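PDB 3DC4: kinesin-like protein Nod from Drosophila melanogaster, which binds microtubules and hydrolyses ATP through the motor domain seen here, and is required for distributive segregation of non-exchange chromosomes in meiosis. Local coordinates for residues I26-A31 against A310-H315; S43-P48 against L56-N61; N61-D66 against E321-L326; M112-P117 against G126-A131; R219-V224 against V240-S245. All blocks are in the same frame, centred on the assembly; numbering follows the deposited sequence.

Overall arrangement
All five contacts lie in the kinesin motor domain. Contacts 1 and 5 sit in the same mixed sheet, centres about 16 Å apart: contact 1 pairs strands 23-30 and 305-312, contact 5 pairs 220-229 and 234-241. Contacts 1, 2 and 3 cluster, with centres 9 to 11 Å apart. Contact 2 lies in the small three-stranded antiparallel sheet. Contact 4, at the end of the P-loop helix, touches contact 5 through Met112 and Met114. Along the chain, contacts 2, 4 and 5 fall between the segments of contact 1, and contact 3 crosses it. Contacts 1, 4 and 5 border the nucleotide site, while contacts 2 and 3 join the small sheet to helix 319-335.

Contact 1 (I26-A31 against A310-H315); sequences IAVREA and ACISPH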
# COMPACT_ATOMS: atom_id res chain seq x y z
N ILE A 26 1.89 -4.69 10.09
CA ILE A 26 2.54 -5.55 9.11
C ILE A 26 1.78 -6.86 8.94
O ILE A 26 1.47 -7.56 9.91
CB ILE A 26 4.00 -5.85 9.51
CG1 ILE A 26 4.81 -4.55 9.49
CG2 ILE A 26 4.62 -6.88 8.55
CD1 ILE A 26 6.23 -4.67 9.94
N ALA A 27 1.47 -7.18 7.69
CA ALA A 27 0.75 -8.39 7.37
C ALA A 27 1.52 -9.17 6.30
O ALA A 27 2.26 -8.58 5.52
CB ALA A 27 -0.63 -8.05 6.85
N VAL A 28 1.34 -10.48 6.29
CA VAL A 28 1.97 -11.34 5.30
C VAL A 28 0.88 -12.17 4.64
O VAL A 28 -0.02 -12.68 5.31
CB VAL A 28 3.00 -12.30 5.93
CG1 VAL A 28 3.62 -13.18 4.84
CG2 VAL A 28 4.10 -11.50 6.62
N ARG A 29 0.98 -12.29 3.32
CA ARG A 29 0.02 -13.09 2.57
C ARG A 29 0.77 -14.10 1.72
O ARG A 29 1.60 -13.73 0.89
CB ARG A 29 -0.84 -12.22 1.66
CG ARG A 29 -1.98 -13.01 0.99
CD ARG A 29 -2.86 -12.16 0.05
NE ARG A 29 -4.12 -12.85 -0.24
CZ ARG A 29 -5.08 -12.38 -1.02
NH1 ARG A 29 -4.93 -11.19 -1.60
NH2 ARG A 29 -6.20 -13.07 -1.20
N GLU A 30 0.47 -15.37 1.93
CA GLU A 30 1.09 -16.45 1.18
C GLU A 30 0.41 -16.56 -0.17
O GLU A 30 -0.82 -16.61 -0.24
CB GLU A 30 0.93 -17.77 1.94
CG GLU A 30 1.40 -19.00 1.17
CD GLU A 30 1.11 -20.30 1.92
OE1 GLU A 30 -0.03 -20.45 2.40
OE2 GLU A 30 2.01 -21.15 2.01
N ALA A 31 1.19 -16.56 -1.25
CA ALA A 31 0.62 -16.68 -2.59
C ALA A 31 0.16 -18.13 -2.80
O ALA A 31 0.59 -19.04 -2.08
CB ALA A 31 1.67 -16.29 -3.64
N ALA A 310 3.28 -7.98 3.08
CA ALA A 310 4.37 -8.77 2.52
C ALA A 310 3.75 -9.94 1.79
O ALA A 310 3.04 -10.73 2.39
CB ALA A 310 5.28 -9.29 3.63
N CYS A 311 4.01 -10.04 0.50
CA CYS A 311 3.49 -11.15 -0.27
C CYS A 311 4.65 -12.10 -0.48
O CYS A 311 5.73 -11.66 -0.89
CB CYS A 311 2.96 -10.65 -1.62
SG CYS A 311 1.46 -9.56 -1.47
N ILE A 312 4.44 -13.38 -0.21
CA ILE A 312 5.49 -14.38 -0.33
C ILE A 312 5.08 -15.63 -1.09
O ILE A 312 3.93 -16.06 -1.06
CB ILE A 312 5.98 -14.84 1.05
CG1 ILE A 312 4.82 -15.45 1.84
CG2 ILE A 312 6.58 -13.66 1.80
CD1 ILE A 312 5.20 -16.00 3.21
N SER A 313 6.07 -16.22 -1.76
CA SER A 313 5.88 -17.43 -2.52
C SER A 313 5.98 -18.63 -1.57
O SER A 313 6.76 -18.62 -0.62
CB SER A 313 6.96 -17.54 -3.59
OG SER A 313 6.87 -18.78 -4.26
N PRO A 314 5.15 -19.66 -1.80
CA PRO A 314 5.18 -20.86 -0.95
C PRO A 314 6.16 -21.88 -1.54
O PRO A 314 6.34 -22.96 -1.00
CB PRO A 314 3.75 -21.35 -1.02
CG PRO A 314 3.39 -21.04 -2.44
CD PRO A 314 3.92 -19.63 -2.60
N HIS A 315 6.76 -21.51 -2.67
CA HIS A 315 7.69 -22.38 -3.39
C HIS A 315 9.11 -22.41 -2.84
O HIS A 315 9.69 -21.37 -2.55
CB HIS A 315 7.74 -21.98 -4.86
CG HIS A 315 6.39 -21.79 -5.49
ND1 HIS A 315 5.41 -22.76 -5.47
CD2 HIS A 315 5.87 -20.74 -6.16
CE1 HIS A 315 4.34 -22.31 -6.10
NE2 HIS A 315 4.59 -21.09 -6.53
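Val28 and Ile312 meet on one face of the sheet with their side chains crossing at about a right angle, CG1 of Val28 lying 3.6 Å from CD1 of Ile312. The isoleucine's chi1 of 60° sets its CG1 between the backbone N and the carbonyl carbon, a turn that swings this branch toward the neighbouring strand. The other methyl of Val28, CG2, faces CB of Ala310 at 3.9 Å. Behind these groups the backbones run in the same direction, joined by four hydrogen bonds. Ala310 N reaches Ala27 O at 2.7 Å, and Arg29 N reaches Ala310 O, also at 2.7 Å; Ile312 N then gives to Arg29 O, and Ala31 N to Ile312 O at 2.8 Å. This is a parallel pair in the central sheet of the kinesin motor domain, a P-loop NTPase fold, and alternate residues serve opposite faces. Val28, Ala310 and Ile312 face helix 319-335 and touch its Leu326, Thr325 and Thr322. Arg29 and Cys311 look the other way, to the nucleotide side: the arginine chain is extended, leads away from 310-315 to touch the bound ADP, and its NH1 is bonded to Gln75 and Ser111. At the end of the pair Glu30 meets Pro314, which lies past its strand, at a slant, with OE2 of Glu30 at 3.5 Å from CB of Pro314. That buried carboxylate is satisfied by Ser43 OG at OE2 and by the backbone N of Ala71 at OE1. The proline ring also rests against the next carbonyl, its CD 3.4 Å from Ala31 O.

Contact 2 (S43-P48 against L56-N61); sequences SVVQFP and LIVDQN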
# COMPACT_ATOMS: atom_id res chain seq x y z
N SER A 43 4.76 -26.50 0.63
CA SER A 43 4.96 -25.08 0.91
C SER A 43 6.05 -24.86 1.95
O SER A 43 6.10 -25.56 2.96
CB SER A 43 3.66 -24.45 1.40
OG SER A 43 3.87 -23.08 1.73
N VAL A 44 6.91 -23.89 1.69
CA VAL A 44 7.99 -23.58 2.62
C VAL A 44 7.41 -22.77 3.78
O VAL A 44 8.06 -22.57 4.80
CB VAL A 44 9.09 -22.73 1.95
CG1 VAL A 44 9.65 -23.48 0.76
CG2 VAL A 44 8.52 -21.39 1.52
N VAL A 45 6.18 -22.30 3.60
CA VAL A 45 5.51 -21.51 4.62
C VAL A 45 4.72 -22.42 5.55
O VAL A 45 3.86 -23.18 5.11
CB VAL A 45 4.55 -20.48 4.00
CG1 VAL A 45 3.93 -19.62 5.10
CG2 VAL A 45 5.30 -19.60 3.00
N GLN A 46 5.03 -22.35 6.83
CA GLN A 46 4.33 -23.18 7.79
C GLN A 46 3.56 -22.35 8.79
O GLN A 46 4.11 -21.42 9.39
CB GLN A 46 5.33 -24.06 8.54
CG GLN A 46 4.69 -25.10 9.42
CD GLN A 46 5.62 -25.57 10.51
OE1 GLN A 46 6.77 -25.95 10.25
NE2 GLN A 46 5.13 -25.55 11.76
N PHE A 47 2.29 -22.67 8.95
CA PHE A 47 1.46 -21.98 9.92
C PHE A 47 1.30 -22.98 11.06
O PHE A 47 0.60 -23.97 10.93
CB PHE A 47 0.09 -21.62 9.32
CG PHE A 47 0.18 -20.60 8.21
CD1 PHE A 47 0.48 -20.99 6.91
CD2 PHE A 47 -0.02 -19.25 8.48
CE1 PHE A 47 0.59 -20.04 5.89
CE2 PHE A 47 0.09 -18.30 7.47
CZ PHE A 47 0.40 -18.69 6.18
N PRO A 48 1.99 -22.75 12.19
CA PRO A 48 1.95 -23.62 13.36
C PRO A 48 0.54 -24.03 13.78
O PRO A 48 -0.37 -23.20 13.80
CB PRO A 48 2.65 -22.79 14.44
CG PRO A 48 3.62 -21.98 13.65
CD PRO A 48 2.80 -21.55 12.46
N LEU A 56 4.32 -17.40 11.57
CA LEU A 56 4.65 -18.35 10.53
C LEU A 56 6.10 -18.76 10.67
O LEU A 56 6.90 -18.07 11.30
CB LEU A 56 4.41 -17.75 9.14
CG LEU A 56 5.14 -16.46 8.77
CD1 LEU A 56 5.35 -16.43 7.27
CD2 LEU A 56 4.34 -15.25 9.24
N ILE A 57 6.42 -19.90 10.09
CA ILE A 57 7.77 -20.43 10.15
C ILE A 57 8.24 -20.72 8.75
O ILE A 57 7.55 -21.37 7.97
CB ILE A 57 7.82 -21.72 10.97
CG1 ILE A 57 7.42 -21.41 12.42
CG2 ILE A 57 9.24 -22.32 10.92
CD1 ILE A 57 7.14 -22.64 13.25
N VAL A 58 9.41 -20.19 8.42
CA VAL A 58 10.00 -20.39 7.11
C VAL A 58 11.47 -20.71 7.34
O VAL A 58 12.17 -19.97 8.03
CB VAL A 58 9.87 -19.14 6.23
CG1 VAL A 58 10.58 -19.36 4.90
CG2 VAL A 58 8.40 -18.84 5.98
N ASP A 59 11.92 -21.82 6.78
CA ASP A 59 13.29 -22.27 6.91
C ASP A 59 13.71 -22.28 8.39
O ASP A 59 14.79 -21.80 8.74
CB ASP A 59 14.21 -21.37 6.08
CG ASP A 59 15.55 -22.01 5.79
OD1 ASP A 59 15.60 -23.24 5.56
OD2 ASP A 59 16.57 -21.28 5.77
N GLN A 60 12.84 -22.82 9.24
CA GLN A 60 13.08 -22.92 10.68
C GLN A 60 13.08 -21.59 11.42
O GLN A 60 13.34 -21.55 12.63
CB GLN A 60 14.40 -23.66 10.95
CG GLN A 60 14.33 -25.13 10.60
CD GLN A 60 13.22 -25.84 11.36
OE1 GLN A 60 13.23 -25.89 12.59
NE2 GLN A 60 12.26 -26.38 10.62
N ASN A 61 12.80 -20.51 10.71
CA ASN A 61 12.76 -19.19 11.32
C ASN A 61 11.32 -18.84 11.67
O ASN A 61 10.42 -19.03 10.86
CB ASN A 61 13.31 -18.14 10.36
CG ASN A 61 14.76 -18.37 10.04
OD1 ASN A 61 15.63 -18.21 10.89
ND2 ASN A 61 15.03 -18.75 8.80
O HOH W 1 10.58 -23.57 5.28
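Gln46 and Ile57 are joined by two backbone hydrogen bonds, Gln46 N to Ile57 O at 2.9 Å and Ile57 N to Gln46 O at the same 2.9 Å. Beyond this pair toward Val58 a water takes over: it donates to Val44 O at 2.8 Å and accepts from Asp59 N at 2.7 Å, bridging the two backbones. Within the second segment a type I' turn runs from Val58 to Asn61, and Val58 O is gripped twice, by Asn61 N and by Asn61 ND2. The contact belongs to a beta hairpin made by the short, weakly bonded strand 45-46 and strand 55-58, and the turn leads on to 61-64, the third strand of the small antiparallel sheet. Side-chain van der Waals contacts lie on both faces. On one, Gln46 has CG anti to its N (chi1 -172°) and an extended chain that runs alongside Ile57, pointing the same way, so that NE2 comes within 3.8 Å of Ile57 CD1. Pro48 makes an apolar contact with the same isoleucine, crossing it at a slant, its CG 3.6 Å from Ile57 CD1. On the other face Val45 CG1 packs against Leu56 CD1 at 4.1 Å, again apolar; both residues also touch Ile312 of the central sheet. Val58, on this face too, packs on Leu319, Leu323 and Leu326 of helix 319-335.

Contact 3 (N61-D66 against E321-L326); sequences NEFHFD and ETLSTL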
# COMPACT_ATOMS: atom_id res chain seq x y z
N ASN A 61 12.80 -20.51 10.71
CA ASN A 61 12.76 -19.19 11.32
C ASN A 61 11.32 -18.84 11.67
O ASN A 61 10.42 -19.03 10.86
CB ASN A 61 13.31 -18.14 10.36
CG ASN A 61 14.76 -18.37 10.04
OD1 ASN A 61 15.63 -18.21 10.89
ND2 ASN A 61 15.03 -18.75 8.80
N GLU A 62 11.12 -18.30 12.86
CA GLU A 62 9.78 -17.94 13.30
C GLU A 62 9.54 -16.44 13.13
O GLU A 62 10.32 -15.62 13.58
CB GLU A 62 9.61 -18.36 14.76
CG GLU A 62 8.17 -18.50 15.21
CD GLU A 62 8.04 -19.37 16.44
OE1 GLU A 62 8.23 -20.60 16.32
OE2 GLU A 62 7.78 -18.83 17.53
N PHE A 63 8.46 -16.10 12.45
CA PHE A 63 8.11 -14.70 12.19
C PHE A 63 6.79 -14.33 12.85
O PHE A 63 5.82 -15.10 12.80
CB PHE A 63 8.02 -14.47 10.69
CG PHE A 63 9.34 -14.61 9.99
CD1 PHE A 63 10.25 -13.56 10.00
CD2 PHE A 63 9.68 -15.79 9.34
CE1 PHE A 63 11.49 -13.69 9.38
CE2 PHE A 63 10.91 -15.93 8.72
CZ PHE A 63 11.82 -14.88 8.74
N HIS A 64 6.75 -13.15 13.46
CA HIS A 64 5.55 -12.68 14.13
C HIS A 64 5.15 -11.29 13.67
O HIS A 64 5.90 -10.34 13.84
CB HIS A 64 5.74 -12.63 15.64
CG HIS A 64 6.15 -13.94 16.24
ND1 HIS A 64 7.47 -14.30 16.39
CD2 HIS A 64 5.42 -14.97 16.70
CE1 HIS A 64 7.53 -15.51 16.92
NE2 HIS A 64 6.30 -15.94 17.12
N PHE A 65 3.97 -11.18 13.10
CA PHE A 65 3.49 -9.89 12.63
C PHE A 65 2.10 -9.62 13.19
O PHE A 65 1.71 -10.19 14.20
CB PHE A 65 3.47 -9.88 11.11
CG PHE A 65 4.79 -10.22 10.51
CD1 PHE A 65 5.91 -9.45 10.80
CD2 PHE A 65 4.93 -11.33 9.69
CE1 PHE A 65 7.15 -9.78 10.28
CE2 PHE A 65 6.18 -11.67 9.17
CZ PHE A 65 7.29 -10.89 9.46
N ASP A 66 1.35 -8.74 12.53
CA ASP A 66 0.01 -8.42 13.00
C ASP A 66 -1.04 -9.28 12.32
O ASP A 66 -2.14 -9.45 12.83
CB ASP A 66 -0.31 -6.96 12.72
CG ASP A 66 0.59 -6.02 13.49
OD1 ASP A 66 1.40 -5.31 12.85
OD2 ASP A 66 0.51 -6.01 14.74
N GLU A 321 14.15 -15.31 -1.56
CA GLU A 321 13.39 -14.07 -1.74
C GLU A 321 12.35 -13.96 -0.63
O GLU A 321 12.11 -12.89 -0.08
CB GLU A 321 12.70 -14.07 -3.11
CG GLU A 321 13.68 -14.03 -4.28
CD GLU A 321 14.69 -12.89 -4.17
OE1 GLU A 321 14.38 -11.88 -3.50
OE2 GLU A 321 15.79 -13.00 -4.75
N THR A 322 11.74 -15.08 -0.29
CA THR A 322 10.74 -15.11 0.76
C THR A 322 11.38 -14.68 2.09
O THR A 322 10.83 -13.83 2.80
CB THR A 322 10.13 -16.51 0.88
OG1 THR A 322 9.30 -16.74 -0.27
CG2 THR A 322 9.28 -16.65 2.14
N LEU A 323 12.53 -15.26 2.42
CA LEU A 323 13.22 -14.90 3.67
C LEU A 323 13.55 -13.41 3.71
O LEU A 323 13.43 -12.77 4.76
CB LEU A 323 14.51 -15.72 3.82
CG LEU A 323 14.25 -17.19 4.18
CD1 LEU A 323 15.56 -17.98 4.19
CD2 LEU A 323 13.59 -17.25 5.55
N SER A 324 13.99 -12.86 2.59
CA SER A 324 14.34 -11.45 2.53
C SER A 324 13.13 -10.58 2.83
O SER A 324 13.21 -9.61 3.59
CB SER A 324 14.90 -11.11 1.14
OG SER A 324 16.13 -11.79 0.90
N THR A 325 12.01 -10.96 2.25
CA THR A 325 10.76 -10.24 2.43
C THR A 325 10.28 -10.31 3.88
O THR A 325 9.87 -9.30 4.46
CB THR A 325 9.69 -10.82 1.49
OG1 THR A 325 10.03 -10.54 0.13
CG2 THR A 325 8.34 -10.22 1.78
N LEU A 326 10.37 -11.49 4.48
CA LEU A 326 9.94 -11.66 5.87
C LEU A 326 10.89 -10.95 6.84
O LEU A 326 10.44 -10.35 7.82
CB LEU A 326 9.80 -13.15 6.21
CG LEU A 326 8.71 -13.85 5.38
CD1 LEU A 326 8.81 -15.35 5.51
CD2 LEU A 326 7.34 -13.35 5.84
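Phe63 and Leu326 both hold CG anti to the carbonyl carbon. In Phe63 this torsion (chi1 -67°) sends the ring toward the helix and chi2 (-80°) turns one face to it; in Leu326 the backbone places CB over that face, and chi1 carries CG and the methyls on past it. CB of Leu326 sits over the middle of the ring, 3.6 Å from the centroid and only 11° off the ring normal, a CH-pi contact. CD1 of the same leucine lies farther out over the rim, 3.9 Å from Phe63 CE2. A second leucine comes from another direction: Leu323 CD2 stands near the ring plane at the edge, 4.4 Å from Phe63 CZ. The same methyl is 3.9 Å from ND2 of Asn61, at the start of the strand. In the kinesin fold this is where the last strand of the small antiparallel sheet, 61-64, lies against helix 319-335; the two segment axes are 10.8 Å apart. Were an alanine to replace Phe63, the aromatic face beneath Leu326 CB would be lost, and a gap would probably open between strand and helix with Leu323 CD2 deprived of its ring edge. Phe65 approaches Leu326 differently, by its rim: CZ points at Leu326 O from near the ring plane, 3.6 Å away, and CE2 touches Leu326 CD2 at 3.9 Å. That carbonyl also accepts a hydrogen bond from Thr330 OG1. Phe65 and Leu326 both pack on Val28 in the central sheet, and past Phe65 the carboxylate of Asp66 forms a salt bridge to Lys333, farther along the helix.

Contact 4 (M112-P117 against G126-A131); sequences MGMTPP and GILPRA
A Schellman motif with Gly113 as its C-prime residue ends the P-loop helix 108-112 and packs directly on Gly126, the N-cap residue of helix 127-141. The CA atoms of Gly113 and Gly126 are 3.6 Å apart, so close that a side chain on either residue would collide with the opposite segment; Gly113 also has the positive phi of its C-prime place. Beside them Leu128 N donates to Met112 O at 2.9 Å. The bond is fairly straight (161° at the hydrogen), but the donor sits above the carbonyl plane, 40° out of it. Two methionine sulphurs also meet the helix start: Met112 SD lies 3.7 Å from Ile127 CD1, the two side chains side by side and pointing the same way, while Met114 SD meets Leu128 CD1 at 4.0 Å on a slanting approach. Farther out Pro117 CG touches Pro129 CB at 4.1 Å. Met114 also packs on Ala222 and Asp241, close to the nucleotide site. A helix start has amides with no acceptor inside the helix; here Leu128 finds one in the end of the preceding helix, Ile127 has a backbone bond with Ser111, probably through its N-H, and Pro129 has no N-H to satisfy.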
# COMPACT_ATOMS: atom_id res chain seq x y z
N MET A 112 -3.77 -5.70 -4.08
CA MET A 112 -4.09 -4.28 -4.02
C MET A 112 -5.20 -3.87 -4.97
O MET A 112 -5.78 -2.80 -4.82
CB MET A 112 -2.83 -3.46 -4.30
CG MET A 112 -1.67 -3.76 -3.35
SD MET A 112 -2.20 -3.89 -1.62
CE MET A 112 -1.69 -2.28 -1.00
N GLY A 113 -5.49 -4.72 -5.95
CA GLY A 113 -6.55 -4.43 -6.91
C GLY A 113 -6.16 -3.41 -7.95
O GLY A 113 -6.92 -2.49 -8.25
N MET A 114 -4.98 -3.58 -8.53
CA MET A 114 -4.45 -2.68 -9.53
C MET A 114 -5.01 -2.89 -10.94
O MET A 114 -4.84 -2.04 -11.81
CB MET A 114 -2.93 -2.80 -9.57
CG MET A 114 -2.24 -2.36 -8.29
SD MET A 114 -2.55 -0.62 -7.93
CE MET A 114 -1.67 0.17 -9.26
N THR A 115 -5.68 -4.02 -11.15
CA THR A 115 -6.26 -4.33 -12.44
C THR A 115 -7.66 -3.72 -12.54
O THR A 115 -8.42 -3.73 -11.57
CB THR A 115 -6.37 -5.85 -12.65
OG1 THR A 115 -5.06 -6.43 -12.61
CG2 THR A 115 -7.01 -6.17 -14.01
N PRO A 116 -8.02 -3.16 -13.71
CA PRO A 116 -9.34 -2.56 -13.90
C PRO A 116 -10.46 -3.50 -13.44
O PRO A 116 -10.60 -4.60 -13.96
CB PRO A 116 -9.38 -2.27 -15.40
CG PRO A 116 -7.95 -1.94 -15.70
CD PRO A 116 -7.19 -3.00 -14.92
N PRO A 117 -11.26 -3.06 -12.46
CA PRO A 117 -12.38 -3.82 -11.89
C PRO A 117 -13.29 -4.49 -12.92
O PRO A 117 -13.68 -5.65 -12.75
CB PRO A 117 -13.12 -2.77 -11.07
CG PRO A 117 -12.02 -1.89 -10.61
CD PRO A 117 -11.19 -1.72 -11.86
N GLY A 126 -9.74 -6.60 -5.70
CA GLY A 126 -8.76 -6.26 -4.68
C GLY A 126 -9.08 -5.12 -3.73
O GLY A 126 -10.22 -4.64 -3.64
N ILE A 127 -8.06 -4.67 -3.02
CA ILE A 127 -8.21 -3.61 -2.03
C ILE A 127 -8.73 -2.29 -2.56
O ILE A 127 -9.62 -1.72 -1.95
CB ILE A 127 -6.88 -3.37 -1.29
CG1 ILE A 127 -6.60 -4.57 -0.38
CG2 ILE A 127 -6.94 -2.08 -0.49
CD1 ILE A 127 -5.24 -4.55 0.29
N LEU A 128 -8.20 -1.79 -3.67
CA LEU A 128 -8.64 -0.52 -4.22
C LEU A 128 -10.15 -0.41 -4.44
O LEU A 128 -10.80 0.46 -3.88
CB LEU A 128 -7.93 -0.21 -5.54
CG LEU A 128 -6.74 0.75 -5.50
CD1 LEU A 128 -6.09 0.84 -6.89
CD2 LEU A 128 -7.21 2.14 -5.06
N PRO A 129 -10.72 -1.31 -5.26
CA PRO A 129 -12.17 -1.23 -5.49
C PRO A 129 -13.02 -1.43 -4.24
O PRO A 129 -14.07 -0.83 -4.11
CB PRO A 129 -12.41 -2.30 -6.56
CG PRO A 129 -11.35 -3.32 -6.26
CD PRO A 129 -10.14 -2.47 -5.96
N ARG A 130 -12.56 -2.28 -3.32
CA ARG A 130 -13.32 -2.52 -2.10
C ARG A 130 -13.29 -1.30 -1.19
O ARG A 130 -14.31 -0.92 -0.60
CB ARG A 130 -12.78 -3.73 -1.35
CG ARG A 130 -12.88 -5.02 -2.15
CD ARG A 130 -12.36 -6.22 -1.38
NE ARG A 130 -12.40 -7.40 -2.23
CZ ARG A 130 -13.47 -8.18 -2.37
NH1 ARG A 130 -14.58 -7.91 -1.70
NH2 ARG A 130 -13.44 -9.21 -3.21
N ALA A 131 -12.12 -0.68 -1.08
CA ALA A 131 -11.97 0.50 -0.24
C ALA A 131 -12.84 1.64 -0.77
O ALA A 131 -13.57 2.28 -0.02
CB ALA A 131 -10.53 0.94 -0.22

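Contact 5 (R219-V224 against V240-S245); sequences RSHAIV and VDLAGS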
# COMPACT_ATOMS: atom_id res chain seq x y z
N ARG A 219 12.81 -1.52 -12.40
CA ARG A 219 11.68 -1.61 -11.47
C ARG A 219 10.66 -0.49 -11.66
O ARG A 219 11.02 0.67 -11.87
CB ARG A 219 12.19 -1.61 -10.03
CG ARG A 219 13.05 -2.81 -9.65
CD ARG A 219 12.25 -4.11 -9.70
NE ARG A 219 13.07 -5.28 -9.40
CZ ARG A 219 14.04 -5.74 -10.18
NH1 ARG A 219 14.73 -6.82 -9.82
NH2 ARG A 219 14.32 -5.13 -11.33
N SER A 220 9.38 -0.85 -11.57
CA SER A 220 8.29 0.10 -11.72
C SER A 220 7.28 -0.02 -10.58
O SER A 220 6.56 -1.00 -10.49
CB SER A 220 7.57 -0.13 -13.06
OG SER A 220 6.41 0.67 -13.16
N HIS A 221 7.23 0.99 -9.72
CA HIS A 221 6.31 1.00 -8.58
C HIS A 221 5.07 1.80 -8.93
O HIS A 221 5.14 2.77 -9.69
CB HIS A 221 6.98 1.63 -7.36
CG HIS A 221 8.36 1.11 -7.10
ND1 HIS A 221 8.59 -0.18 -6.68
CD2 HIS A 221 9.57 1.69 -7.24
CE1 HIS A 221 9.90 -0.38 -6.57
NE2 HIS A 221 10.51 0.75 -6.91
N ALA A 222 3.93 1.39 -8.38
CA ALA A 222 2.68 2.10 -8.64
C ALA A 222 2.07 2.59 -7.34
O ALA A 222 2.09 1.90 -6.33
CB ALA A 222 1.70 1.20 -9.37
N ILE A 223 1.53 3.80 -7.40
CA ILE A 223 0.90 4.41 -6.24
C ILE A 223 -0.43 5.03 -6.65
O ILE A 223 -0.46 6.09 -7.28
CB ILE A 223 1.79 5.51 -5.64
CG1 ILE A 223 3.14 4.89 -5.24
CG2 ILE A 223 1.10 6.14 -4.44
CD1 ILE A 223 4.26 5.90 -5.04
N VAL A 224 -1.52 4.34 -6.34
CA VAL A 224 -2.84 4.86 -6.66
C VAL A 224 -3.37 5.40 -5.34
O VAL A 224 -3.44 4.69 -4.34
CB VAL A 224 -3.78 3.77 -7.20
CG1 VAL A 224 -5.17 4.34 -7.43
CG2 VAL A 224 -3.23 3.22 -8.50
N VAL A 240 -0.18 1.37 -2.45
CA VAL A 240 1.11 1.19 -3.09
C VAL A 240 1.41 -0.24 -3.51
O VAL A 240 1.30 -1.17 -2.71
CB VAL A 240 2.23 1.69 -2.16
CG1 VAL A 240 3.54 1.74 -2.92
CG2 VAL A 240 1.85 3.05 -1.60
N ASP A 241 1.81 -0.40 -4.76
CA ASP A 241 2.13 -1.69 -5.34
C ASP A 241 3.57 -1.57 -5.84
O ASP A 241 3.82 -1.06 -6.93
CB ASP A 241 1.17 -1.96 -6.49
CG ASP A 241 1.34 -3.32 -7.11
OD1 ASP A 241 0.70 -3.55 -8.16
OD2 ASP A 241 2.08 -4.17 -6.58
N LEU A 242 4.53 -2.00 -5.02
CA LEU A 242 5.94 -1.90 -5.39
C LEU A 242 6.37 -2.95 -6.41
O LEU A 242 5.74 -4.01 -6.53
CB LEU A 242 6.81 -1.99 -4.14
CG LEU A 242 6.53 -0.89 -3.12
CD1 LEU A 242 7.51 -1.03 -1.97
CD2 LEU A 242 6.68 0.49 -3.78
N ALA A 243 7.44 -2.65 -7.13
CA ALA A 243 7.96 -3.57 -8.13
C ALA A 243 8.57 -4.76 -7.40
O ALA A 243 8.69 -4.74 -6.17
CB ALA A 243 9.02 -2.87 -8.98
N GLY A 244 8.97 -5.79 -8.13
CA GLY A 244 9.55 -6.96 -7.50
C GLY A 244 10.76 -6.62 -6.64
O GLY A 244 11.60 -5.81 -7.03
N SER A 245 10.83 -7.24 -5.47
CA SER A 245 11.93 -7.01 -4.54
C SER A 245 13.13 -7.91 -4.80
O SER A 245 14.18 -7.76 -4.18
CB SER A 245 11.45 -7.24 -3.11
OG SER A 245 10.81 -8.50 -3.01
O HOH W 2 3.78 -2.12 -9.69
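Arg219 bends at chi2 (-65°) and lays its CD against Ala243 CB at 3.5 Å, which brings NE to Gly244 O at 2.8 Å. The oxygen lies in the guanidinium plane, though the bond is bent, with 141° at the hydrogen; NH1 goes on to the backbone O of Glu246. A leucine here would take away the NE and NH1 bonds to Gly244 O and Glu246 O, and the loop after strand 234-241 would probably be held less firmly. At Ser220 the backbone N has Ala243 CB 3.3 Å away, and a water bridges Ser220 O to Asp241 O. His221 ND1 accepts from Ala243 N at 2.8 Å in an almost straight bond (176°), although that nitrogen is tilted from the ring plane, and Leu242 CD2 touches the same ND1 at 3.5 Å. Ala222 pairs with Asp241 by two backbone bonds, Ala222 N to Asp241 O and Asp241 N to Ala222 O, both 2.8 Å. Ile223 lies beside Val240. Arg219-His221 and Asp241-Ser245 match the switch-1 (SSRSH) and switch-2 (DLAGSE) motifs of kinesins; the Asp241 side chain, whose nearest atom is about 4 Å from the magnesium ion, hydrogen-bonds Ser109 OG of the P-loop. Strand 220-229 has 151-160 on its other side and 234-241 has 96-101, while Met114 covers Ala222 and Asp241 on one face and helix 291-295 touches Ile223 and Leu242 on the other.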